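Local structure of STING-associated CdnE c-di-GMP synthase (Flavobacteriaceae, 6WT8) at residues 235-238 / 239-243; 279-282 / 283-287. The protein synthesises the cyclic dinucleotide c-di-GMP as a CD-NTase of a bacterial CBASS system, probably from GTP and probably as the signal for a partner STING receptor. All coordinates share one frame; numbering follows the deposited sequence.

Contact 1 (235-238 / 239-243); sequences PFLS and IERIN
L237 and R241 lie one turn apart in the first two turns of the alpha-helix 235-248, and the leucine packs against one face of the guanidinium. This pair is the tight part of the contact. L237 CD1 sits 3.5 Å above the guanidinium plane of R241, offset toward its rim. The nearest atom to L237 CD1 is R241 NE, at 3.6 Å, while L237 CD2 reaches R241 CZ and NH1 at about 4.0 Å. R241 gets there by running extended from CG to NE, CG standing beside its own backbone N (chi1 -78°). Its NH1 is then spent on the carbonyl of V325, so a hydrogen bond at the far end and a methyl over one face both limit how the group can turn. L237 and I242 are the buried residues here; I242 goes against N282 of helix 278-287. E240 is on the solvent side: its CB rests 3.4 Å from F236 O, but the chain bends at chi2 (72°) and carries the carboxylate away from the first turn. The N-H groups of I239, E240, R241 and I242 bond back to the carbonyls of P235, F236, L237 and S238. At the start of the helix, I239 brings CG1 and CD1 against P235 O, CG1 lying 3.3 Å from it.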
ATOM      1  N   PRO A 235      -5.411   5.589   3.713  1.00 15.00           N
ATOM      2  CA  PRO A 235      -4.108   5.198   3.162  1.00 16.72           C
ATOM      3  C   PRO A 235      -3.001   5.229   4.195  1.00 18.49           C
ATOM      4  O   PRO A 235      -2.020   4.448   4.104  1.00 20.29           O
ATOM      5  CB  PRO A 235      -3.844   6.246   2.062  1.00 17.77           C
ATOM      6  CG  PRO A 235      -4.670   7.464   2.536  1.00 17.96           C
ATOM      7  CD  PRO A 235      -5.936   6.858   3.134  1.00 17.09           C
ATOM      8  N   PHE A 236      -3.070   6.138   5.166  1.00 14.32           N
ATOM      9  CA  PHE A 236      -1.963   6.234   6.107  1.00 14.27           C
ATOM     10  C   PHE A 236      -1.986   5.075   7.090  1.00 15.01           C
ATOM     11  O   PHE A 236      -0.964   4.753   7.685  1.00 16.30           O
ATOM     12  CB  PHE A 236      -2.035   7.604   6.835  1.00 16.85           C
ATOM     13  CG  PHE A 236      -2.342   8.718   5.930  1.00 18.96           C
ATOM     14  CD1 PHE A 236      -1.594   8.939   4.772  1.00 19.64           C
ATOM     15  CD2 PHE A 236      -3.448   9.561   6.183  1.00 17.52           C
ATOM     16  CE1 PHE A 236      -1.894   9.990   3.877  1.00 19.54           C
ATOM     17  CE2 PHE A 236      -3.739  10.632   5.301  1.00 18.23           C
ATOM     18  CZ  PHE A 236      -2.990  10.834   4.146  1.00 19.31           C
ATOM     19  N   LEU A 237      -3.172   4.480   7.295  1.00 15.69           N
ATOM     20  CA  LEU A 237      -3.293   3.364   8.217  1.00 15.39           C
ATOM     21  C   LEU A 237      -2.687   2.104   7.613  1.00 15.39           C
ATOM     22  O   LEU A 237      -1.995   1.345   8.309  1.00 15.31           O
ATOM     23  CB  LEU A 237      -4.781   3.162   8.543  1.00 16.58           C
ATOM     24  CG  LEU A 237      -5.084   2.206   9.677  1.00 16.78           C
ATOM     25  CD1 LEU A 237      -4.314   2.590  10.965  1.00 18.82           C
ATOM     26  CD2 LEU A 237      -6.575   2.155   9.929  1.00 18.13           C
ATOM     27  N   SER A 238      -2.941   1.871   6.321  1.00 15.14           N
ATOM     28  CA  SER A 238      -2.263   0.775   5.634  1.00 13.85           C
ATOM     29  C   SER A 238      -0.765   0.946   5.666  1.00 13.82           C
ATOM     30  O   SER A 238      -0.021  -0.025   5.946  1.00 14.91           O
ATOM     31  CB  SER A 238      -2.757   0.685   4.193  1.00 20.72           C
ATOM     32  OG  SER A 238      -4.078   0.224   4.222  1.00 36.85           O
ATOM     33  N   ILE A 239      -0.282   2.151   5.392  1.00 13.54           N
ATOM     34  CA  ILE A 239       1.165   2.388   5.387  1.00 14.73           C
ATOM     35  C   ILE A 239       1.740   2.079   6.757  1.00 14.40           C
ATOM     36  O   ILE A 239       2.729   1.347   6.890  1.00 15.53           O
ATOM     37  CB  ILE A 239       1.490   3.830   4.954  1.00 16.38           C
ATOM     38  CG1 ILE A 239       1.207   3.987   3.470  1.00 17.00           C
ATOM     39  CG2 ILE A 239       2.907   4.210   5.337  1.00 14.98           C
ATOM     40  CD1 ILE A 239       1.046   5.451   3.055  1.00 18.80           C
ATOM     41  N   GLU A 240       1.163   2.672   7.818  1.00 12.99           N
ATOM     42  CA  GLU A 240       1.710   2.471   9.141  1.00 13.77           C
ATOM     43  C   GLU A 240       1.678   1.007   9.524  1.00 14.86           C
ATOM     44  O   GLU A 240       2.656   0.487  10.074  1.00 15.62           O
ATOM     45  CB  GLU A 240       0.945   3.333  10.142  1.00 16.40           C
ATOM     46  CG  GLU A 240       1.501   3.254  11.581  1.00 20.65           C
ATOM     47  CD  GLU A 240       2.839   3.974  11.762  1.00 36.75           C
ATOM     48  OE1 GLU A 240       3.421   3.839  12.864  1.00 48.96           O
ATOM     49  OE2 GLU A 240       3.306   4.657  10.828  1.00 42.97           O
ATOM     50  N   ARG A 241       0.561   0.320   9.264  1.00 13.34           N
ATOM     51  CA  ARG A 241       0.446  -1.051   9.758  1.00 13.36           C
ATOM     52  C   ARG A 241       1.392  -1.997   9.009  1.00 13.56           C
ATOM     53  O   ARG A 241       1.967  -2.898   9.638  1.00 14.18           O
ATOM     54  CB  ARG A 241      -1.008  -1.518   9.659  1.00 14.07           C
ATOM     55  CG  ARG A 241      -1.884  -0.949  10.783  1.00 13.38           C
ATOM     56  CD  ARG A 241      -3.339  -1.426  10.569  1.00 14.26           C
ATOM     57  NE  ARG A 241      -4.081  -0.941  11.757  1.00 16.32           N
ATOM     58  CZ  ARG A 241      -5.400  -1.077  11.913  1.00 18.82           C
ATOM     59  NH1 ARG A 241      -6.171  -1.655  10.982  1.00 17.53           N
ATOM     60  NH2 ARG A 241      -5.954  -0.614  13.048  1.00 18.94           N
ATOM     61  N   ILE A 242       1.527  -1.829   7.674  1.00 13.06           N
ATOM     62  CA  ILE A 242       2.487  -2.657   6.935  1.00 12.51           C
ATOM     63  C   ILE A 242       3.909  -2.384   7.419  1.00 13.87           C
ATOM     64  O   ILE A 242       4.705  -3.322   7.632  1.00 14.15           O
ATOM     65  CB  ILE A 242       2.316  -2.438   5.428  1.00 11.42           C
ATOM     66  CG1 ILE A 242       0.991  -3.104   5.024  1.00 13.09           C
ATOM     67  CG2 ILE A 242       3.493  -3.032   4.662  1.00 14.48           C
ATOM     68  CD1 ILE A 242       0.541  -2.598   3.606  1.00 17.29           C
ATOM     69  N   ASN A 243       4.256  -1.109   7.616  1.00 13.72           N
ATOM     70  CA  ASN A 243       5.618  -0.807   8.069  1.00 13.76           C
ATOM     71  C   ASN A 243       5.882  -1.386   9.456  1.00 15.22           C
ATOM     72  O   ASN A 243       6.951  -1.978   9.719  1.00 16.74           O
ATOM     73  CB  ASN A 243       5.847   0.701   8.019  1.00 14.98           C
ATOM     74  CG  ASN A 243       6.075   1.199   6.595  1.00 15.71           C
ATOM     75  OD1 ASN A 243       6.405   0.413   5.688  1.00 18.50           O
ATOM     76  ND2 ASN A 243       5.872   2.515   6.372  1.00 20.83           N
TER

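Contact 2 (279-282 / 283-287)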
ATOM      1  N   PHE A 279      -4.078  -4.225  -2.763  1.00 14.39           N
ATOM      2  CA  PHE A 279      -4.800  -4.150  -1.490  1.00 16.61           C
ATOM      3  C   PHE A 279      -5.040  -5.550  -0.920  1.00 15.69           C
ATOM      4  O   PHE A 279      -4.865  -5.779   0.293  1.00 16.17           O
ATOM      5  CB  PHE A 279      -6.108  -3.371  -1.836  1.00 26.03           C
ATOM      6  CG  PHE A 279      -7.178  -3.339  -0.791  1.00 21.21           C
ATOM      7  CD1 PHE A 279      -7.285  -2.187   0.029  1.00 21.99           C
ATOM      8  CD2 PHE A 279      -8.081  -4.358  -0.641  1.00 22.29           C
ATOM      9  CE1 PHE A 279      -8.276  -2.086   1.005  1.00 30.62           C
ATOM     10  CE2 PHE A 279      -9.108  -4.261   0.292  1.00 33.88           C
ATOM     11  CZ  PHE A 279      -9.192  -3.135   1.132  1.00 33.39           C
ATOM     12  N   HIS A 280      -5.454  -6.486  -1.783  1.00 12.97           N
ATOM     13  CA  HIS A 280      -5.774  -7.828  -1.308  1.00 11.87           C
ATOM     14  C   HIS A 280      -4.523  -8.596  -0.994  1.00 13.67           C
ATOM     15  O   HIS A 280      -4.511  -9.375  -0.024  1.00 13.51           O
ATOM     16  CB  HIS A 280      -6.593  -8.599  -2.351  1.00 13.84           C
ATOM     17  CG  HIS A 280      -7.792  -7.853  -2.793  1.00 14.44           C
ATOM     18  ND1 HIS A 280      -7.760  -7.005  -3.882  1.00 14.61           N
ATOM     19  CD2 HIS A 280      -9.059  -7.774  -2.282  1.00 14.90           C
ATOM     20  CE1 HIS A 280      -8.964  -6.463  -4.036  1.00 17.21           C
ATOM     21  NE2 HIS A 280      -9.775  -6.944  -3.104  1.00 17.76           N
ATOM     22  N   ILE A 281      -3.465  -8.445  -1.806  1.00 14.13           N
ATOM     23  CA  ILE A 281      -2.202  -9.128  -1.511  1.00 13.64           C
ATOM     24  C   ILE A 281      -1.640  -8.637  -0.188  1.00 11.97           C
ATOM     25  O   ILE A 281      -1.191  -9.443   0.653  1.00 13.76           O
ATOM     26  CB  ILE A 281      -1.195  -8.901  -2.664  1.00 12.56           C
ATOM     27  CG1 ILE A 281      -1.648  -9.757  -3.829  1.00 15.68           C
ATOM     28  CG2 ILE A 281       0.213  -9.365  -2.227  1.00 13.89           C
ATOM     29  CD1 ILE A 281      -0.859  -9.519  -5.120  1.00 16.53           C
ATOM     30  N   ASN A 282      -1.706  -7.322   0.038  1.00 12.12           N
ATOM     31  CA  ASN A 282      -1.234  -6.777   1.316  1.00 14.42           C
ATOM     32  C   ASN A 282      -1.976  -7.446   2.458  1.00 13.83           C
ATOM     33  O   ASN A 282      -1.376  -7.842   3.458  1.00 14.27           O
ATOM     34  CB  ASN A 282      -1.491  -5.273   1.404  1.00 11.83           C
ATOM     35  CG  ASN A 282      -0.631  -4.434   0.477  1.00 13.99           C
ATOM     36  OD1 ASN A 282       0.390  -4.879  -0.026  1.00 16.00           O
ATOM     37  ND2 ASN A 282      -1.078  -3.177   0.239  1.00 16.14           N
ATOM     38  N   ALA A 283      -3.315  -7.500   2.351  1.00 13.16           N
ATOM     39  CA  ALA A 283      -4.146  -8.046   3.431  1.00 12.26           C
ATOM     40  C   ALA A 283      -3.886  -9.536   3.665  1.00 14.50           C
ATOM     41  O   ALA A 283      -3.827  -9.989   4.814  1.00 14.14           O
ATOM     42  CB  ALA A 283      -5.638  -7.816   3.100  1.00 14.46           C
ATOM     43  N   ILE A 284      -3.708 -10.309   2.590  1.00 13.04           N
ATOM     44  CA  ILE A 284      -3.464 -11.749   2.759  1.00 12.55           C
ATOM     45  C   ILE A 284      -2.146 -11.938   3.506  1.00 11.89           C
ATOM     46  O   ILE A 284      -2.021 -12.779   4.426  1.00 15.44           O
ATOM     47  CB  ILE A 284      -3.444 -12.441   1.386  1.00 12.90           C
ATOM     48  CG1 ILE A 284      -4.875 -12.442   0.825  1.00 16.07           C
ATOM     49  CG2 ILE A 284      -2.796 -13.857   1.495  1.00 17.15           C
ATOM     50  CD1 ILE A 284      -4.938 -12.815  -0.714  1.00 17.82           C
ATOM     51  N   CYS A 285      -1.108 -11.196   3.088  1.00 11.89           N
ATOM     52  CA  CYS A 285       0.199 -11.384   3.750  1.00 12.79           C
ATOM     53  C   CYS A 285       0.186 -10.872   5.177  1.00 15.27           C
ATOM     54  O   CYS A 285       0.767 -11.504   6.071  1.00 16.02           O
ATOM     55  CB  CYS A 285       1.302 -10.722   2.943  1.00 13.09           C
ATOM     56  SG  CYS A 285       1.583 -11.508   1.331  1.00 15.13           S
ATOM     57  N   TYR A 286      -0.477  -9.743   5.406  1.00 13.91           N
ATOM     58  CA  TYR A 286      -0.536  -9.126   6.721  1.00 14.81           C
ATOM     59  C   TYR A 286      -1.273 -10.027   7.696  1.00 16.92           C
ATOM     60  O   TYR A 286      -1.048  -9.955   8.917  1.00 18.43           O
ATOM     61  CB  TYR A 286      -1.236  -7.758   6.558  1.00 15.08           C
ATOM     62  CG  TYR A 286      -1.344  -6.934   7.813  1.00 14.33           C
ATOM     63  CD1 TYR A 286      -0.337  -6.113   8.204  1.00 12.46           C
ATOM     64  CD2 TYR A 286      -2.494  -6.988   8.581  1.00 16.02           C
ATOM     65  CE1 TYR A 286      -0.469  -5.349   9.359  1.00 14.10           C
ATOM     66  CE2 TYR A 286      -2.638  -6.224   9.748  1.00 16.93           C
ATOM     67  CZ  TYR A 286      -1.593  -5.416  10.123  1.00 15.51           C
ATOM     68  OH  TYR A 286      -1.699  -4.652  11.262  1.00 19.68           O
ATOM     69  N   ASN A 287      -2.209 -10.843   7.191  1.00 14.82           N
ATOM     70  CA  ASN A 287      -3.004 -11.647   8.098  1.00 16.39           C
ATOM     71  C   ASN A 287      -2.241 -12.894   8.589  1.00 15.15           C
ATOM     72  O   ASN A 287      -2.690 -13.542   9.545  1.00 17.37           O
ATOM     73  CB  ASN A 287      -4.319 -11.982   7.377  1.00 18.31           C
ATOM     74  CG  ASN A 287      -5.219 -12.900   8.170  1.00 18.30           C
ATOM     75  OD1 ASN A 287      -5.444 -14.040   7.761  1.00 23.31           O
ATOM     76  ND2 ASN A 287      -5.673 -12.435   9.278  1.00 20.50           N
TER
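I284 folds back over the carbonyl of H280, one turn earlier in the alpha-helix 278-287, and can be followed outward atom by atom. Its CB lies 3.5 Å from H280 O. CG1 comes closer, to 3.2 Å from H280 O, because it stands beside the backbone N with chi1 at -70°. From there the chain runs on nearly straight (chi2 167°), and CD1 still lies within 3.5 Å of H280 O, while CG2 takes the position anti to the backbone N. H280 O also accepts the hydrogen bond from I284 N, at 2.9 Å, so polar and aliphatic atoms of one residue gather round a single carbonyl. Next along the helix, I281 CG2 and C285 SG make a looser apolar contact at 4.4 Å. At the start, F279 CD2 lies 3.9 Å above the centre of the H280 ring, whose ND1 is hydrogen-bonded to the backbone N of R277. Helices lie on several sides: I284 packs on L309 and I312 of helix 300-314, C285 meets L305 of that helix and also L253 and I257 of helix 253-266, and N282 and Y286 lean on helix 235-248.

In the fold
Contacts 1 and 2 each span two turns of a different helix, 235-248 and 278-287, and their centres are about 12 Å apart. The helices meet directly: R241 O approaches Y286 CE1 at 3.5 Å, and I242 CD1 packs on N282 ND2 at 3.8 Å. Contact 1 lies nearer the centre of the chain, yet contains an exposed residue, E240, and two buried ones; its P235 and F236 pack on strands 85-90 and 218-221. Contact 2 has four buried residues and sits largely among helices. Both rest on i to i+4 backbone bonds; contact 1 adds a guanidinium against a leucine, contact 2 a looser I281-C285 apolar pair. K245 NZ, farther along helix 235-248, hydrogen-bonds Y286 O, and K245 makes a cation-pi interaction with that tyrosine.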